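Local atomic coordinates of DNA polymerase III subunit beta (Helicobacter pylori 26695, PDB entry 4S3I), a protein that forms the ring-shaped sliding clamp that tethers DNA polymerases and other proteins to DNA and so confers processivity on replication. Residues S33-E38 with L46-S51; V69-G74 with F112-F117. All blocks are in the same frame, centred on the assembly; numbering follows the deposited sequence.

Interaction 1 (S33-E38 with L46-S51); sequences SHIHLE and LKASDS
His36 and Lys47 face each other as an antiparallel hydrogen-bonded pair, and their backbones supply both direct hydrogen bonds between 33-38 and 46-51. His36 N gives its hydrogen to Lys47 O at 2.9 Å, and Lys47 N returns one to His36 O at 3.0 Å; in each bond the N-H meets the oxygen at 159°. The non-hydrogen-bonded pair Leu37-Leu46 follows, its CA atoms 4.8 Å apart. This is the register of the beta hairpin made by strands 34-40 and 43-49 in the N-terminal clamp domain. Toward the His34 end, a water near His34 O, to which it can donate, makes at most a weak link to Ser49 N.

The apolar contacts lie on the face carrying Leu37 and Leu46. Leu37 CD2 meets Leu46 CD2 at 3.8 Å, the two side chains running across one another, while Ile35 CG2 rests against Leu46 CB at 3.9 Å. Leu16 and Leu19 of helix 9-19 cover Ile35 and Leu46.

On the other face His36 and Lys47 run side by side. The imidazole projects with CG anti to the backbone N. The first torsion of Lys47 (chi1 70°) and its extended second and third carry CE over the His36 ring face in a CH-pi contact, 4.2 Å from the centroid. The bend at chi4 (-77°) then puts NZ over the same ring, 3.1 Å from His36 ND1. A second water accepts from Lys47 NZ and donates to Glu38 OE1.

The water thus couples ammonium and carboxylate, whose charged atoms are not in direct contact, while the ammonium over the ring would be expected to disfavour a protonated, positively charged imidazole.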
loop_
_atom_site.group_PDB
_atom_site.type_symbol
_atom_site.label_atom_id
_atom_site.label_comp_id
_atom_site.label_asym_id
_atom_site.label_seq_id
_atom_site.Cartn_x
_atom_site.Cartn_y
_atom_site.Cartn_z
ATOM N N SER A 33 -25.188 5.999 -1.884
ATOM C CA SER A 33 -23.914 6.372 -2.501
ATOM C C SER A 33 -23.786 7.887 -2.695
ATOM O O SER A 33 -22.790 8.373 -3.262
ATOM C CB SER A 33 -23.740 5.676 -3.853
ATOM O OG SER A 33 -24.612 6.229 -4.826
ATOM N N HIS A 34 -24.797 8.624 -2.226
ATOM C CA HIS A 34 -24.913 10.056 -2.493
ATOM C C HIS A 34 -24.660 10.962 -1.284
ATOM O O HIS A 34 -24.991 10.620 -0.143
ATOM C CB HIS A 34 -26.298 10.384 -3.073
ATOM C CG HIS A 34 -26.379 10.230 -4.556
ATOM N ND1 HIS A 34 -27.077 11.106 -5.360
ATOM C CD2 HIS A 34 -25.843 9.301 -5.385
ATOM C CE1 HIS A 34 -26.971 10.722 -6.618
ATOM N NE2 HIS A 34 -26.223 9.636 -6.662
ATOM N N ILE A 35 -24.105 12.135 -1.574
ATOM C CA ILE A 35 -23.941 13.199 -0.601
ATOM C C ILE A 35 -25.064 14.226 -0.783
ATOM O O ILE A 35 -25.347 14.653 -1.906
ATOM C CB ILE A 35 -22.582 13.884 -0.768
ATOM C CG1 ILE A 35 -21.468 12.927 -0.327
ATOM C CG2 ILE A 35 -22.529 15.186 0.024
ATOM C CD1 ILE A 35 -20.036 13.374 -0.713
ATOM N N HIS A 36 -25.711 14.600 0.323
ATOM C CA HIS A 36 -26.738 15.639 0.314
ATOM C C HIS A 36 -26.034 17.000 0.368
ATOM O O HIS A 36 -25.084 17.205 1.148
ATOM C CB HIS A 36 -27.669 15.453 1.512
ATOM C CG HIS A 36 -28.789 16.442 1.591
ATOM N ND1 HIS A 36 -28.629 17.710 2.114
ATOM C CD2 HIS A 36 -30.101 16.334 1.264
ATOM C CE1 HIS A 36 -29.793 18.343 2.087
ATOM N NE2 HIS A 36 -30.699 17.528 1.580
ATOM N N LEU A 37 -26.484 17.927 -0.468
ATOM C CA LEU A 37 -25.881 19.256 -0.523
ATOM C C LEU A 37 -26.936 20.284 -0.142
ATOM O O LEU A 37 -28.097 20.167 -0.546
ATOM C CB LEU A 37 -25.372 19.568 -1.927
ATOM C CG LEU A 37 -24.352 18.641 -2.568
ATOM C CD1 LEU A 37 -24.045 19.096 -3.997
ATOM C CD2 LEU A 37 -23.072 18.597 -1.734
ATOM N N GLU A 38 -26.538 21.294 0.627
ATOM C CA GLU A 38 -27.456 22.381 0.969
ATOM C C GLU A 38 -26.724 23.711 1.045
ATOM O O GLU A 38 -25.741 23.844 1.776
ATOM C CB GLU A 38 -28.187 22.096 2.288
ATOM C CG GLU A 38 -29.029 23.272 2.776
ATOM C CD GLU A 38 -30.231 22.846 3.614
ATOM O OE1 GLU A 38 -30.128 21.841 4.357
ATOM O OE2 GLU A 38 -31.282 23.526 3.528
ATOM N N LEU A 46 -22.462 19.651 3.367
ATOM C CA LEU A 46 -22.373 18.382 2.673
ATOM C C LEU A 46 -22.580 17.315 3.738
ATOM O O LEU A 46 -21.929 17.347 4.790
ATOM C CB LEU A 46 -21.005 18.236 1.998
ATOM C CG LEU A 46 -20.529 19.369 1.079
ATOM C CD1 LEU A 46 -19.770 20.425 1.855
ATOM C CD2 LEU A 46 -19.635 18.844 -0.061
ATOM N N LYS A 47 -23.515 16.397 3.514
ATOM C CA LYS A 47 -23.715 15.349 4.508
ATOM C C LYS A 47 -23.953 13.967 3.916
ATOM O O LYS A 47 -24.587 13.822 2.870
ATOM C CB LYS A 47 -24.808 15.716 5.514
ATOM C CG LYS A 47 -26.213 15.724 4.978
ATOM C CD LYS A 47 -27.193 15.864 6.142
ATOM C CE LYS A 47 -28.637 16.006 5.668
ATOM N NZ LYS A 47 -28.944 17.374 5.159
ATOM N N ALA A 48 -23.407 12.964 4.596
ATOM C CA ALA A 48 -23.573 11.564 4.222
ATOM C C ALA A 48 -23.886 10.785 5.490
ATOM O O ALA A 48 -23.089 10.783 6.435
ATOM C CB ALA A 48 -22.310 11.044 3.582
ATOM N N SER A 49 -25.041 10.129 5.520
ATOM C CA SER A 49 -25.475 9.431 6.724
ATOM C C SER A 49 -26.438 8.295 6.410
ATOM O O SER A 49 -27.050 8.258 5.336
ATOM C CB SER A 49 -26.150 10.409 7.689
ATOM O OG SER A 49 -27.439 10.791 7.236
ATOM N N ASP A 50 -26.565 7.369 7.353
ATOM C CA ASP A 50 -27.648 6.399 7.327
ATOM C C ASP A 50 -28.209 6.296 8.735
ATOM O O ASP A 50 -27.935 7.157 9.572
ATOM C CB ASP A 50 -27.184 5.033 6.794
ATOM C CG ASP A 50 -25.967 4.483 7.529
ATOM O OD1 ASP A 50 -25.931 4.535 8.779
ATOM O OD2 ASP A 50 -25.039 3.987 6.849
ATOM N N SER A 51 -28.974 5.248 9.006
ATOM C CA SER A 51 -29.545 5.043 10.336
ATOM C C SER A 51 -28.468 4.863 11.419
ATOM O O SER A 51 -28.693 5.181 12.587
ATOM C CB SER A 51 -30.477 3.825 10.325
ATOM O OG SER A 51 -29.757 2.649 9.974
HETATM O O HOH W 1 -25.581 9.045 2.265
HETATM O O HOH W 2 -28.055 20.164 5.483
#

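Interaction 2 (V69-G74 with F112-F117); sequences VGTING and FDADEF
Thr71 reaches from edge strand 68-73 to Phe112 and Ala114, the two residues of 112-117 that it touches. Its CB points toward that loop and stands 4.2 Å from Phe112 N; from there the side chain divides. One branch is polar: OG1 lies between the backbone N and the carbonyl carbon (chi1 82°) and accepts a hydrogen bond from Phe112 N, 2.8 Å long and nearly straight at 166°. OG1 is also hydrogen-bonded to His34 ND1 on the adjacent strand, so one hydroxyl ties the loop to two strands of the sheet. It approaches the Phe112 side chain as well, with Thr71 OG1 at 3.7 Å from Phe112 CB.

The segment 112-117 belongs to the long connection between strands 105-110 and 127-131, which here lies over the face of the N-terminal domain's sheet that carries His34, His36 and Thr71, at its edge-strand end. Asp113 OD1 accepts from Asp115 N at 3.1 Å in an Asx turn, the donor coming from well above the carboxylate plane. The backbone bonds Glu116 N to Asp113 O and Phe117 N to Ala114 O curl the chain through two successive turns.

The other branch of Thr71 is the methyl group. CG2 lies 3.7 Å from Phe112 O and packs against Ala114, with Thr71 CG2 4.0 Å from Ala114 CA and 4.1 Å from Ala114 CB. Ala114 also touches His36, and the Phe112 ring stacks on that of His34.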
loop_
_atom_site.group_PDB
_atom_site.type_symbol
_atom_site.label_atom_id
_atom_site.label_comp_id
_atom_site.label_asym_id
_atom_site.label_seq_id
_atom_site.Cartn_x
_atom_site.Cartn_y
_atom_site.Cartn_z
ATOM N N VAL A 69 -31.181 22.901 -2.258
ATOM C CA VAL A 69 -30.654 21.585 -1.899
ATOM C C VAL A 69 -30.546 20.678 -3.119
ATOM O O VAL A 69 -31.223 20.903 -4.124
ATOM C CB VAL A 69 -31.567 20.902 -0.867
ATOM C CG1 VAL A 69 -31.549 21.662 0.450
ATOM C CG2 VAL A 69 -32.997 20.814 -1.403
ATOM N N GLY A 70 -29.708 19.649 -3.021
ATOM C CA GLY A 70 -29.559 18.647 -4.068
ATOM C C GLY A 70 -28.756 17.464 -3.536
ATOM O O GLY A 70 -28.407 17.440 -2.358
ATOM N N THR A 71 -28.478 16.473 -4.385
ATOM C CA THR A 71 -27.643 15.327 -3.991
ATOM C C THR A 71 -26.744 14.965 -5.148
ATOM O O THR A 71 -27.048 15.300 -6.288
ATOM C CB THR A 71 -28.465 14.062 -3.675
ATOM O OG1 THR A 71 -28.788 13.392 -4.903
ATOM C CG2 THR A 71 -29.742 14.399 -2.906
ATOM N N ILE A 72 -25.662 14.244 -4.866
ATOM C CA ILE A 72 -24.731 13.845 -5.905
ATOM C C ILE A 72 -23.951 12.623 -5.432
ATOM O O ILE A 72 -23.682 12.473 -4.234
ATOM C CB ILE A 72 -23.767 15.019 -6.260
ATOM C CG1 ILE A 72 -22.904 14.694 -7.476
ATOM C CG2 ILE A 72 -22.926 15.449 -5.048
ATOM C CD1 ILE A 72 -21.794 15.709 -7.728
ATOM N N ASN A 73 -23.617 11.742 -6.372
ATOM C CA ASN A 73 -22.773 10.587 -6.072
ATOM C C ASN A 73 -21.426 11.049 -5.515
ATOM O O ASN A 73 -20.661 11.729 -6.201
ATOM C CB ASN A 73 -22.551 9.744 -7.327
ATOM C CG ASN A 73 -21.779 8.470 -7.039
ATOM O OD1 ASN A 73 -20.557 8.471 -7.016
ATOM N ND2 ASN A 73 -22.502 7.371 -6.818
ATOM N N GLY A 74 -21.146 10.687 -4.269
ATOM C CA GLY A 74 -19.962 11.185 -3.579
ATOM C C GLY A 74 -18.636 10.720 -4.155
ATOM O O GLY A 74 -17.651 11.457 -4.153
ATOM N N PHE A 112 -30.526 12.759 -7.048
ATOM C CA PHE A 112 -31.714 12.021 -6.609
ATOM C C PHE A 112 -32.678 12.937 -5.840
ATOM O O PHE A 112 -32.327 14.062 -5.489
ATOM C CB PHE A 112 -31.318 10.826 -5.731
ATOM C CG PHE A 112 -30.584 9.736 -6.468
ATOM C CD1 PHE A 112 -30.926 9.399 -7.775
ATOM C CD2 PHE A 112 -29.565 9.035 -5.848
ATOM C CE1 PHE A 112 -30.244 8.382 -8.453
ATOM C CE2 PHE A 112 -28.874 8.028 -6.517
ATOM C CZ PHE A 112 -29.210 7.704 -7.819
ATOM N N ASP A 113 -33.880 12.450 -5.572
ATOM C CA ASP A 113 -34.840 13.195 -4.754
ATOM C C ASP A 113 -34.307 13.338 -3.321
ATOM O O ASP A 113 -34.214 12.360 -2.580
ATOM C CB ASP A 113 -36.199 12.485 -4.768
ATOM C CG ASP A 113 -37.289 13.257 -4.025
ATOM O OD1 ASP A 113 -37.045 14.395 -3.563
ATOM O OD2 ASP A 113 -38.405 12.710 -3.918
ATOM N N ALA A 114 -33.952 14.559 -2.934
ATOM C CA ALA A 114 -33.445 14.818 -1.588
ATOM C C ALA A 114 -34.428 14.407 -0.479
ATOM O O ALA A 114 -34.026 14.237 0.672
ATOM C CB ALA A 114 -33.044 16.278 -1.442
ATOM N N ASP A 115 -35.700 14.245 -0.825
ATOM C CA ASP A 115 -36.709 13.817 0.147
ATOM C C ASP A 115 -36.474 12.383 0.645
ATOM O O ASP A 115 -36.997 11.977 1.687
ATOM C CB ASP A 115 -38.119 13.927 -0.448
ATOM C CG ASP A 115 -38.595 15.371 -0.598
ATOM O OD1 ASP A 115 -38.136 16.239 0.177
ATOM O OD2 ASP A 115 -39.440 15.619 -1.494
ATOM N N GLU A 116 -35.698 11.614 -0.112
ATOM C CA GLU A 116 -35.414 10.237 0.267
ATOM C C GLU A 116 -34.205 10.192 1.196
ATOM O O GLU A 116 -33.964 9.187 1.856
ATOM C CB GLU A 116 -35.141 9.358 -0.977
ATOM C CG GLU A 116 -35.258 7.842 -0.723
ATOM C CD GLU A 116 -34.559 6.984 -1.789
ATOM O OE1 GLU A 116 -34.332 7.483 -2.914
ATOM O OE2 GLU A 116 -34.230 5.810 -1.487
ATOM N N PHE A 117 -33.439 11.279 1.235
ATOM C CA PHE A 117 -32.221 11.313 2.030
ATOM C C PHE A 117 -32.597 11.262 3.515
ATOM O O PHE A 117 -33.531 11.940 3.955
ATOM C CB PHE A 117 -31.395 12.559 1.697
ATOM C CG PHE A 117 -29.929 12.383 1.886
ATOM C CD1 PHE A 117 -29.337 12.672 3.108
ATOM C CD2 PHE A 117 -29.125 11.942 0.834
ATOM C CE1 PHE A 117 -27.974 12.509 3.291
ATOM C CE2 PHE A 117 -27.761 11.781 1.003
ATOM C CZ PHE A 117 -27.179 12.061 2.236
#

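Overall arrangement
Both contacts involve the same sheet of the N-terminal domain, their centres about 7 Å apart. Interaction 1 lies within the sheet and is largely buried, combining paired backbone bonds with an aliphatic face on one side and a histidine-lysine pair on the other. Interaction 2 is only partly buried: it fastens a loop to edge strand 68-73 through a side-chain hydroxyl and a small apolar patch, without strand pairing between its segments. Strand 34-40 connects them, since Ile35 N lies 2.7 Å from Ile72 O and Leu37 N 2.7 Å from Gly70 O, probable hydrogen bonds to the edge strand. On the histidine-bearing face, Phe117 of the loop meets the His36 ring at about 50°, linking the loop directly to interaction 1.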